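Local coordinates for glyceraldehyde-3-phosphate dehydrogenase (PDB 1B7G), which catalyses the phosphate-dependent oxidation of D-glyceraldehyde 3-phosphate to 1,3-bisphosphoglycerate in glycolysis, using NADP in preference to NAD, at residues H44-Q54 and I65-L74; Y125-V136 and D310-A321. The protein carries 1 engineered substitution. One frame throughout, in Å; residues are numbered along the deposited sequence.

Contact 1 (H44-Q54 and I65-L74); sequences HRRGIRIYVPQ and IPVAGTVEDL. Engineered in segment 44-54: Val52 (natural residue Leu). Unlike the reference sequence in segment 44-54: Ile48 (reference Tyr). Unlike the reference sequence in segment 65-74: Glu72 (reference Asp), Asp73 (reference Tyr).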
loop_
_atom_site.group_PDB
_atom_site.type_symbol
_atom_site.label_atom_id
_atom_site.label_comp_id
_atom_site.label_asym_id
_atom_site.label_seq_id
_atom_site.Cartn_x
_atom_site.Cartn_y
_atom_site.Cartn_z
ATOM N N HIS A 44 12.338 3.310 -15.862
ATOM C CA HIS A 44 13.638 3.272 -16.454
ATOM C C HIS A 44 14.542 2.219 -15.783
ATOM O O HIS A 44 15.158 1.421 -16.487
ATOM C CB HIS A 44 14.399 4.608 -16.409
ATOM C CG HIS A 44 15.788 4.396 -16.980
ATOM N ND1 HIS A 44 15.953 3.623 -18.114
ATOM C CD2 HIS A 44 17.018 4.779 -16.590
ATOM C CE1 HIS A 44 17.244 3.572 -18.410
ATOM N NE2 HIS A 44 17.910 4.255 -17.507
ATOM N N ARG A 45 14.575 2.236 -14.465
ATOM C CA ARG A 45 15.335 1.285 -13.689
ATOM C C ARG A 45 14.877 -0.143 -13.893
ATOM O O ARG A 45 15.707 -1.055 -13.868
ATOM C CB ARG A 45 15.326 1.653 -12.201
ATOM C CG ARG A 45 16.222 2.864 -11.924
ATOM C CD ARG A 45 16.449 3.064 -10.440
ATOM N NE ARG A 45 17.507 2.245 -9.881
ATOM C CZ ARG A 45 17.377 0.994 -9.453
ATOM N NH1 ARG A 45 16.209 0.367 -9.494
ATOM N NH2 ARG A 45 18.442 0.363 -8.970
ATOM N N ARG A 46 13.598 -0.374 -14.191
ATOM C CA ARG A 46 13.145 -1.715 -14.501
ATOM C C ARG A 46 13.383 -2.092 -15.957
ATOM O O ARG A 46 12.874 -3.128 -16.405
ATOM C CB ARG A 46 11.649 -1.834 -14.172
ATOM C CG ARG A 46 11.395 -1.900 -12.674
ATOM C CD ARG A 46 9.951 -2.228 -12.387
ATOM N NE ARG A 46 9.472 -3.371 -13.166
ATOM C CZ ARG A 46 8.197 -3.486 -13.550
ATOM N NH1 ARG A 46 7.302 -2.552 -13.233
ATOM N NH2 ARG A 46 7.824 -4.550 -14.249
ATOM N N GLY A 47 14.028 -1.234 -16.751
ATOM C CA GLY A 47 14.310 -1.567 -18.140
ATOM C C GLY A 47 13.213 -1.205 -19.121
ATOM O O GLY A 47 13.276 -1.517 -20.321
ATOM N N ILE A 48 12.186 -0.502 -18.620
ATOM C CA ILE A 48 11.110 -0.079 -19.518
ATOM C C ILE A 48 11.568 1.099 -20.359
ATOM O O ILE A 48 12.093 2.101 -19.878
ATOM C CB ILE A 48 9.843 0.251 -18.680
ATOM C CG1 ILE A 48 9.362 -1.018 -17.963
ATOM C CG2 ILE A 48 8.751 0.775 -19.607
ATOM C CD1 ILE A 48 8.339 -0.732 -16.854
ATOM N N ARG A 49 11.406 1.001 -21.661
ATOM C CA ARG A 49 11.753 2.065 -22.593
ATOM C C ARG A 49 10.746 3.213 -22.484
ATOM O O ARG A 49 9.539 2.973 -22.634
ATOM C CB ARG A 49 11.728 1.523 -24.025
ATOM C CG ARG A 49 12.943 0.634 -24.331
ATOM C CD ARG A 49 12.883 0.143 -25.780
ATOM N NE ARG A 49 13.894 -0.864 -26.018
ATOM C CZ ARG A 49 14.039 -1.710 -27.016
ATOM N NH1 ARG A 49 13.190 -1.765 -28.033
ATOM N NH2 ARG A 49 15.080 -2.540 -26.992
ATOM N N ILE A 50 11.247 4.410 -22.277
ATOM C CA ILE A 50 10.418 5.592 -22.173
ATOM C C ILE A 50 10.533 6.520 -23.368
ATOM O O ILE A 50 11.614 6.951 -23.762
ATOM C CB ILE A 50 10.760 6.414 -20.915
ATOM C CG1 ILE A 50 10.669 5.521 -19.671
ATOM C CG2 ILE A 50 9.819 7.619 -20.828
ATOM C CD1 ILE A 50 11.193 6.219 -18.430
ATOM N N TYR A 51 9.393 6.812 -23.966
ATOM C CA TYR A 51 9.282 7.678 -25.124
ATOM C C TYR A 51 8.594 8.970 -24.677
ATOM O O TYR A 51 7.754 8.916 -23.765
ATOM C CB TYR A 51 8.516 6.999 -26.222
ATOM C CG TYR A 51 9.140 5.729 -26.771
ATOM C CD1 TYR A 51 9.160 4.557 -26.054
ATOM C CD2 TYR A 51 9.672 5.726 -28.065
ATOM C CE1 TYR A 51 9.726 3.404 -26.581
ATOM C CE2 TYR A 51 10.219 4.570 -28.610
ATOM C CZ TYR A 51 10.249 3.415 -27.861
ATOM O OH TYR A 51 10.791 2.252 -28.386
ATOM N N VAL A 52 9.001 10.094 -25.218
ATOM C CA VAL A 52 8.551 11.406 -24.766
ATOM C C VAL A 52 8.130 12.275 -25.944
ATOM O O VAL A 52 8.792 12.230 -26.981
ATOM C CB VAL A 52 9.725 12.120 -24.065
ATOM C CG1 VAL A 52 9.335 13.572 -23.713
ATOM C CG2 VAL A 52 10.147 11.417 -22.776
ATOM N N PRO A 53 7.112 13.116 -25.775
ATOM C CA PRO A 53 6.687 14.014 -26.831
ATOM C C PRO A 53 7.843 14.901 -27.270
ATOM O O PRO A 53 8.509 15.509 -26.440
ATOM C CB PRO A 53 5.572 14.857 -26.218
ATOM C CG PRO A 53 5.128 14.101 -25.021
ATOM C CD PRO A 53 6.287 13.256 -24.563
ATOM N N GLN A 54 8.059 14.970 -28.566
ATOM C CA GLN A 54 9.084 15.777 -29.206
ATOM C C GLN A 54 9.426 17.060 -28.472
ATOM O O GLN A 54 10.580 17.301 -28.093
ATOM C CB GLN A 54 8.585 16.089 -30.620
ATOM C CG GLN A 54 9.533 16.776 -31.569
ATOM C CD GLN A 54 8.833 17.033 -32.903
ATOM O OE1 GLN A 54 8.004 16.214 -33.316
ATOM N NE2 GLN A 54 9.150 18.148 -33.545
ATOM N N ILE A 65 17.434 10.545 -17.549
ATOM C CA ILE A 65 16.736 9.303 -17.939
ATOM C C ILE A 65 16.719 9.291 -19.456
ATOM O O ILE A 65 16.308 10.270 -20.079
ATOM C CB ILE A 65 15.306 9.278 -17.370
ATOM C CG1 ILE A 65 15.353 9.370 -15.835
ATOM C CG2 ILE A 65 14.564 8.014 -17.788
ATOM C CD1 ILE A 65 13.982 9.586 -15.205
ATOM N N PRO A 66 17.232 8.238 -20.077
ATOM C CA PRO A 66 17.261 8.171 -21.522
ATOM C C PRO A 66 15.850 8.073 -22.106
ATOM O O PRO A 66 15.012 7.416 -21.511
ATOM C CB PRO A 66 18.051 6.901 -21.810
ATOM C CG PRO A 66 17.928 6.073 -20.577
ATOM C CD PRO A 66 17.769 7.031 -19.422
ATOM N N VAL A 67 15.652 8.613 -23.284
ATOM C CA VAL A 67 14.466 8.650 -24.077
ATOM C C VAL A 67 14.614 7.835 -25.364
ATOM O O VAL A 67 15.379 8.206 -26.262
ATOM C CB VAL A 67 14.163 10.107 -24.491
ATOM C CG1 VAL A 67 12.981 10.176 -25.453
ATOM C CG2 VAL A 67 13.916 10.989 -23.290
ATOM N N ALA A 68 13.796 6.823 -25.556
ATOM C CA ALA A 68 13.877 5.929 -26.695
ATOM C C ALA A 68 13.401 6.514 -27.997
ATOM O O ALA A 68 13.781 6.012 -29.064
ATOM C CB ALA A 68 13.150 4.634 -26.357
ATOM N N GLY A 69 12.598 7.575 -27.979
ATOM C CA GLY A 69 12.087 8.160 -29.217
ATOM C C GLY A 69 10.869 9.035 -28.908
ATOM O O GLY A 69 10.562 9.220 -27.739
ATOM N N THR A 70 10.203 9.516 -29.930
ATOM C CA THR A 70 9.015 10.344 -29.746
ATOM C C THR A 70 7.812 9.449 -29.431
ATOM O O THR A 70 7.888 8.227 -29.599
ATOM C CB THR A 70 8.680 11.098 -31.056
ATOM O OG1 THR A 70 8.383 10.100 -32.051
ATOM C CG2 THR A 70 9.843 11.962 -31.495
ATOM N N VAL A 71 6.659 10.080 -29.169
ATOM C CA VAL A 71 5.455 9.252 -28.982
ATOM C C VAL A 71 5.085 8.591 -30.290
ATOM O O VAL A 71 4.752 7.397 -30.352
ATOM C CB VAL A 71 4.287 10.091 -28.418
ATOM C CG1 VAL A 71 3.074 9.199 -28.171
ATOM C CG2 VAL A 71 4.712 10.770 -27.132
ATOM N N GLU A 72 5.230 9.318 -31.398
ATOM C CA GLU A 72 4.997 8.788 -32.723
ATOM C C GLU A 72 5.855 7.559 -33.008
ATOM O O GLU A 72 5.388 6.590 -33.616
ATOM C CB GLU A 72 5.252 9.830 -33.809
ATOM C CG GLU A 72 4.144 10.861 -33.954
ATOM C CD GLU A 72 4.194 11.926 -32.877
ATOM O OE1 GLU A 72 5.134 11.916 -32.057
ATOM O OE2 GLU A 72 3.276 12.782 -32.870
ATOM N N ASP A 73 7.119 7.603 -32.608
ATOM C CA ASP A 73 7.996 6.454 -32.785
ATOM C C ASP A 73 7.388 5.228 -32.105
ATOM O O ASP A 73 7.238 4.182 -32.761
ATOM C CB ASP A 73 9.381 6.708 -32.189
ATOM C CG ASP A 73 10.185 7.665 -33.080
ATOM O OD1 ASP A 73 9.901 7.711 -34.284
ATOM O OD2 ASP A 73 11.033 8.369 -32.528
ATOM N N LEU A 74 7.036 5.421 -30.831
ATOM C CA LEU A 74 6.468 4.361 -29.996
ATOM C C LEU A 74 5.227 3.812 -30.671
ATOM O O LEU A 74 5.054 2.612 -30.820
ATOM C CB LEU A 74 6.133 4.867 -28.578
ATOM C CG LEU A 74 5.282 3.946 -27.699
ATOM C CD1 LEU A 74 5.987 2.625 -27.409
ATOM C CD2 LEU A 74 4.904 4.594 -26.361
HETATM O O HOH W 1 14.116 4.915 -22.466
HETATM O O HOH W 2 5.944 13.762 -30.498
#
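Segments 44-54 and 65-74 run side by side in the same direction, joined by Ala68 N to Ile50 O (2.8 Å) and Val52 N to Gly69 O (3.1 Å); one water links Ile50 N to Pro66 O. The Tyr51 ring lies between Ala68 CB, 3.6 Å from its centroid over one face, and Leu74 CB, 3.8 Å over the other. Its CG is anti to the carbonyl carbon (chi1 -62°), which places the ring in the slot between Ala68 and Leu74. An alanine here would remove the ring and probably leave a gap between the two, each without the ring face it packs on. Helix 71-77 opens with a capping box: Asp73 N donates to Thr70 OG1 (2.9 Å), while Thr70 N reaches Asp73 OD2 (3.0 Å) from above the carboxylate plane. At the other end Pro66 CD sits over the His44 ring, and Ile65 CG2 packs on Ile50 CD1. Engineered Val52 meets Val67 through CG2 atoms. The arrangement belongs to the border of a Rossmann-type sheet, where the chain leaves edge strand 50-51 and crosses by helix 71-77 to strand 80-83 on the far side of strand 2-7.

Contact 2 (Y125-V136 and D310-A321); sequences YNEALGKKYIRV and DAIRASMKLMSA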
loop_
_atom_site.group_PDB
_atom_site.type_symbol
_atom_site.label_atom_id
_atom_site.label_comp_id
_atom_site.label_asym_id
_atom_site.label_seq_id
_atom_site.Cartn_x
_atom_site.Cartn_y
_atom_site.Cartn_z
ATOM N N TYR A 125 -17.532 -8.254 -25.163
ATOM C CA TYR A 125 -16.274 -8.541 -25.881
ATOM C C TYR A 125 -16.578 -8.946 -27.337
ATOM O O TYR A 125 -16.012 -8.372 -28.261
ATOM C CB TYR A 125 -15.564 -9.671 -25.161
ATOM C CG TYR A 125 -14.272 -10.174 -25.763
ATOM C CD1 TYR A 125 -14.247 -11.065 -26.860
ATOM C CD2 TYR A 125 -13.075 -9.790 -25.220
ATOM C CE1 TYR A 125 -13.025 -11.504 -27.353
ATOM C CE2 TYR A 125 -11.863 -10.241 -25.684
ATOM C CZ TYR A 125 -11.844 -11.122 -26.772
ATOM O OH TYR A 125 -10.619 -11.556 -27.217
ATOM N N ASN A 126 -17.568 -9.829 -27.498
ATOM C CA ASN A 126 -17.942 -10.275 -28.847
ATOM C C ASN A 126 -18.314 -9.117 -29.735
ATOM O O ASN A 126 -17.927 -9.101 -30.914
ATOM C CB ASN A 126 -19.021 -11.345 -28.840
ATOM C CG ASN A 126 -18.600 -12.638 -28.227
ATOM O OD1 ASN A 126 -17.400 -12.930 -28.182
ATOM N ND2 ASN A 126 -19.521 -13.423 -27.649
ATOM N N GLU A 127 -19.032 -8.091 -29.210
ATOM C CA GLU A 127 -19.366 -6.953 -30.034
ATOM C C GLU A 127 -18.172 -6.104 -30.376
ATOM O O GLU A 127 -18.176 -5.405 -31.406
ATOM C CB GLU A 127 -20.443 -6.058 -29.362
ATOM C CG GLU A 127 -21.821 -6.657 -29.392
ATOM C CD GLU A 127 -22.074 -7.761 -28.394
ATOM O OE1 GLU A 127 -21.218 -8.183 -27.579
ATOM O OE2 GLU A 127 -23.221 -8.273 -28.413
ATOM N N ALA A 128 -17.118 -6.100 -29.577
ATOM C CA ALA A 128 -15.953 -5.276 -29.802
ATOM C C ALA A 128 -14.865 -5.989 -30.639
ATOM O O ALA A 128 -13.858 -5.333 -30.935
ATOM C CB ALA A 128 -15.308 -4.842 -28.473
ATOM N N LEU A 129 -15.057 -7.236 -30.961
ATOM C CA LEU A 129 -14.050 -7.998 -31.742
ATOM C C LEU A 129 -13.731 -7.282 -33.033
ATOM O O LEU A 129 -14.643 -6.844 -33.748
ATOM C CB LEU A 129 -14.575 -9.406 -32.029
ATOM C CG LEU A 129 -14.284 -10.475 -30.980
ATOM C CD1 LEU A 129 -15.050 -11.755 -31.268
ATOM C CD2 LEU A 129 -12.781 -10.793 -30.938
ATOM N N GLY A 130 -12.466 -6.988 -33.296
ATOM C CA GLY A 130 -12.115 -6.319 -34.566
ATOM C C GLY A 130 -12.236 -4.837 -34.564
ATOM O O GLY A 130 -11.828 -4.161 -35.528
ATOM N N LYS A 131 -12.802 -4.218 -33.506
ATOM C CA LYS A 131 -12.875 -2.752 -33.516
ATOM C C LYS A 131 -11.481 -2.198 -33.375
ATOM O O LYS A 131 -10.759 -2.623 -32.477
ATOM C CB LYS A 131 -13.827 -2.190 -32.456
ATOM C CG LYS A 131 -15.237 -2.808 -32.583
ATOM C CD LYS A 131 -15.901 -2.226 -33.845
ATOM C CE LYS A 131 -17.328 -2.768 -33.973
ATOM N NZ LYS A 131 -17.946 -2.309 -35.244
ATOM N N LYS A 132 -11.137 -1.231 -34.247
ATOM C CA LYS A 132 -9.785 -0.689 -34.179
ATOM C C LYS A 132 -9.596 0.239 -33.001
ATOM O O LYS A 132 -8.461 0.509 -32.602
ATOM C CB LYS A 132 -9.474 0.044 -35.513
ATOM C CG LYS A 132 -9.457 -0.989 -36.663
ATOM C CD LYS A 132 -9.442 -0.273 -38.007
ATOM C CE LYS A 132 -9.615 -1.273 -39.146
ATOM N NZ LYS A 132 -11.003 -1.831 -39.189
ATOM N N TYR A 133 -10.681 0.888 -32.567
ATOM C CA TYR A 133 -10.663 1.881 -31.488
ATOM C C TYR A 133 -11.737 1.531 -30.476
ATOM O O TYR A 133 -12.893 1.311 -30.879
ATOM C CB TYR A 133 -10.802 3.315 -32.014
ATOM C CG TYR A 133 -9.633 3.622 -32.945
ATOM C CD1 TYR A 133 -8.343 3.774 -32.450
ATOM C CD2 TYR A 133 -9.841 3.659 -34.322
ATOM C CE1 TYR A 133 -7.272 4.037 -33.304
ATOM C CE2 TYR A 133 -8.772 3.886 -35.175
ATOM C CZ TYR A 133 -7.508 4.053 -34.669
ATOM O OH TYR A 133 -6.454 4.274 -35.545
ATOM N N ILE A 134 -11.338 1.206 -29.263
ATOM C CA ILE A 134 -12.246 0.696 -28.219
ATOM C C ILE A 134 -12.135 1.599 -26.991
ATOM O O ILE A 134 -11.025 1.960 -26.602
ATOM C CB ILE A 134 -11.858 -0.745 -27.842
ATOM C CG1 ILE A 134 -12.153 -1.723 -29.000
ATOM C CG2 ILE A 134 -12.569 -1.223 -26.577
ATOM C CD1 ILE A 134 -11.909 -3.188 -28.652
ATOM N N ARG A 135 -13.277 2.001 -26.403
ATOM C CA ARG A 135 -13.176 2.833 -25.195
ATOM C C ARG A 135 -13.487 1.960 -23.994
ATOM O O ARG A 135 -14.573 1.384 -23.937
ATOM C CB ARG A 135 -14.151 4.027 -25.188
ATOM C CG ARG A 135 -13.916 4.888 -23.915
ATOM C CD ARG A 135 -14.992 6.003 -23.863
ATOM N NE ARG A 135 -16.315 5.398 -23.710
ATOM C CZ ARG A 135 -17.376 6.033 -23.221
ATOM N NH1 ARG A 135 -17.252 7.278 -22.782
ATOM N NH2 ARG A 135 -18.521 5.389 -23.094
ATOM N N VAL A 136 -12.497 1.675 -23.157
ATOM C CA VAL A 136 -12.794 0.921 -21.939
ATOM C C VAL A 136 -13.523 1.920 -21.006
ATOM O O VAL A 136 -12.967 2.965 -20.721
ATOM C CB VAL A 136 -11.538 0.396 -21.247
ATOM C CG1 VAL A 136 -11.873 -0.107 -19.835
ATOM C CG2 VAL A 136 -10.863 -0.751 -22.059
ATOM N N ASP A 310 -8.065 -7.465 -22.010
ATOM C CA ASP A 310 -9.048 -8.108 -22.893
ATOM C C ASP A 310 -9.374 -7.286 -24.107
ATOM O O ASP A 310 -9.601 -7.833 -25.216
ATOM C CB ASP A 310 -10.312 -8.450 -22.101
ATOM C CG ASP A 310 -10.059 -9.481 -21.034
ATOM O OD1 ASP A 310 -9.253 -10.409 -21.311
ATOM O OD2 ASP A 310 -10.646 -9.402 -19.931
ATOM N N ALA A 311 -9.434 -5.955 -23.953
ATOM C CA ALA A 311 -9.741 -5.066 -25.031
ATOM C C ALA A 311 -8.678 -5.234 -26.142
ATOM O O ALA A 311 -9.029 -5.124 -27.320
ATOM C CB ALA A 311 -9.864 -3.605 -24.633
ATOM N N ILE A 312 -7.418 -5.373 -25.750
ATOM C CA ILE A 312 -6.365 -5.600 -26.750
ATOM C C ILE A 312 -6.720 -6.856 -27.545
ATOM O O ILE A 312 -6.752 -6.850 -28.760
ATOM C CB ILE A 312 -4.987 -5.776 -26.092
ATOM C CG1 ILE A 312 -4.471 -4.421 -25.584
ATOM C CG2 ILE A 312 -3.995 -6.385 -27.074
ATOM C CD1 ILE A 312 -3.409 -4.491 -24.500
ATOM N N ARG A 313 -7.077 -7.923 -26.855
ATOM C CA ARG A 313 -7.413 -9.173 -27.523
ATOM C C ARG A 313 -8.624 -9.049 -28.413
ATOM O O ARG A 313 -8.585 -9.577 -29.542
ATOM C CB ARG A 313 -7.546 -10.310 -26.502
ATOM C CG ARG A 313 -6.246 -10.546 -25.767
ATOM C CD ARG A 313 -5.960 -12.034 -25.552
ATOM N NE ARG A 313 -4.721 -12.201 -24.779
ATOM C CZ ARG A 313 -4.637 -12.126 -23.456
ATOM N NH1 ARG A 313 -5.721 -11.900 -22.686
ATOM N NH2 ARG A 313 -3.429 -12.287 -22.925
ATOM N N ALA A 314 -9.684 -8.321 -27.991
ATOM C CA ALA A 314 -10.836 -8.121 -28.832
ATOM C C ALA A 314 -10.508 -7.352 -30.113
ATOM O O ALA A 314 -10.791 -7.766 -31.235
ATOM C CB ALA A 314 -11.942 -7.361 -28.098
ATOM N N SER A 315 -9.915 -6.180 -29.954
ATOM C CA SER A 315 -9.540 -5.330 -31.055
ATOM C C SER A 315 -8.707 -6.098 -32.106
ATOM O O SER A 315 -8.949 -5.946 -33.297
ATOM C CB SER A 315 -8.673 -4.190 -30.538
ATOM O OG SER A 315 -8.380 -3.199 -31.469
ATOM N N MET A 316 -7.729 -6.870 -31.631
ATOM C CA MET A 316 -6.812 -7.573 -32.537
ATOM C C MET A 316 -7.309 -8.960 -32.893
ATOM O O MET A 316 -6.578 -9.718 -33.526
ATOM C CB MET A 316 -5.440 -7.713 -31.892
ATOM C CG MET A 316 -4.792 -6.429 -31.435
ATOM S SD MET A 316 -4.400 -5.324 -32.802
ATOM C CE MET A 316 -3.019 -6.231 -33.518
ATOM N N LYS A 317 -8.504 -9.325 -32.472
ATOM C CA LYS A 317 -9.128 -10.604 -32.790
ATOM C C LYS A 317 -8.188 -11.759 -32.468
ATOM O O LYS A 317 -8.017 -12.696 -33.262
ATOM C CB LYS A 317 -9.505 -10.585 -34.280
ATOM C CG LYS A 317 -10.365 -9.391 -34.680
ATOM C CD LYS A 317 -10.531 -9.271 -36.193
ATOM C CE LYS A 317 -9.277 -8.726 -36.869
ATOM N NZ LYS A 317 -9.479 -8.613 -38.355
ATOM N N LEU A 318 -7.601 -11.753 -31.271
ATOM C CA LEU A 318 -6.619 -12.777 -30.920
ATOM C C LEU A 318 -7.202 -14.092 -30.492
ATOM O O LEU A 318 -6.561 -15.129 -30.712
ATOM C CB LEU A 318 -5.669 -12.266 -29.827
ATOM C CG LEU A 318 -4.862 -11.025 -30.153
ATOM C CD1 LEU A 318 -3.954 -10.643 -28.989
ATOM C CD2 LEU A 318 -4.013 -11.203 -31.423
ATOM N N MET A 319 -8.391 -14.092 -29.887
ATOM C CA MET A 319 -8.990 -15.288 -29.329
ATOM C C MET A 319 -10.391 -14.995 -28.772
ATOM O O MET A 319 -10.856 -13.859 -28.857
ATOM C CB MET A 319 -8.128 -15.848 -28.191
ATOM C CG MET A 319 -8.006 -14.852 -27.017
ATOM S SD MET A 319 -6.888 -15.519 -25.772
ATOM C CE MET A 319 -5.306 -15.240 -26.534
ATOM N N SER A 320 -11.047 -16.005 -28.253
ATOM C CA SER A 320 -12.436 -15.856 -27.829
ATOM C C SER A 320 -12.490 -15.004 -26.549
ATOM O O SER A 320 -11.452 -14.882 -25.921
ATOM C CB SER A 320 -13.086 -17.204 -27.612
ATOM O OG SER A 320 -12.696 -17.835 -26.402
ATOM N N ALA A 321 -13.700 -14.579 -26.172
ATOM C CA ALA A 321 -13.931 -13.813 -24.961
ATOM C C ALA A 321 -13.473 -14.621 -23.756
ATOM O O ALA A 321 -12.740 -14.186 -22.872
ATOM C CB ALA A 321 -15.424 -13.486 -24.819
HETATM O O HOH W 3 -15.721 -14.841 -28.211
#
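Tyr125 forms the dense side of this contact, its ring held between Ala321 CA, 3.5 Å from the centroid over one face, and Ala314 CB, 3.9 Å over the opposite one. With CG anti to the backbone N (chi1 177°), the ring extends between helix 304-315 and the chain that leaves it, and its OH donates to Met319 O at 2.8 Å, from above the carbonyl plane. Next to it the type II turn Ala128-Lys131 rests on the end of helix 304-315. Gly130 N gives a nearly straight bond to Ala314 O (2.8 Å, 167° at the hydrogen). The same oxygen takes Lys317 N on the other face of its plane, as part of the Schellman motif that ends the helix. Ser315 OG donates in the carbonyl plane to Lys131 O at 2.6 Å, so turn and helix are bonded twice. Deeper in, strand 133-136 runs at 156° to helix 310-315: Ile134 CD1 approaches Ala311 O and Ser315 N, and Val136 CG2 lies 4.0 Å from Ala311 CB. The buried Asp310 and Arg313 send their charged ends away from the contact, into salt bridges with Arg245 and Asp25.

At the solvent rim the exposed Lys317 still lays CG and CD closely along Gly130, and Leu129 CD2 rests against Ala314 and Lys317. The looser link is that of Asn126 OD1, which connects to Ala321 N through a water rather than directly.

The direct hydrogen bonds across the contact all end on backbone carbonyls, with apolar groups beside them. Two tie the helix end to the turn before strand 133-136, just ahead of Cys139, the probable nucleophile, with hydroxyl and amide donors rather than an ion pair; the strand itself meets the helix through Ile134 and Val136.

In the fold
Both contacts reach the same parallel sheet, contact 1 at its outermost strand 50-51 and contact 2 at strand 133-136, next to the other outermost strand, 118-119; their centres are 27 Å apart and they do not touch. Contact 1 is local, between segments close in sequence, whereas contact 2 joins segments 174 residues apart, bringing a late helix back onto the sheet. Each is partly buried and holds a tyrosine with aliphatic groups over both faces. Their chemistry follows their place: contact 1, 24 Å from the centre of the chain, lines the sheet edge with backbone-to-backbone bonds, while contact 2, at 15 Å, packs a helix end on the sheet with buried hydroxyls bonded to carbonyls.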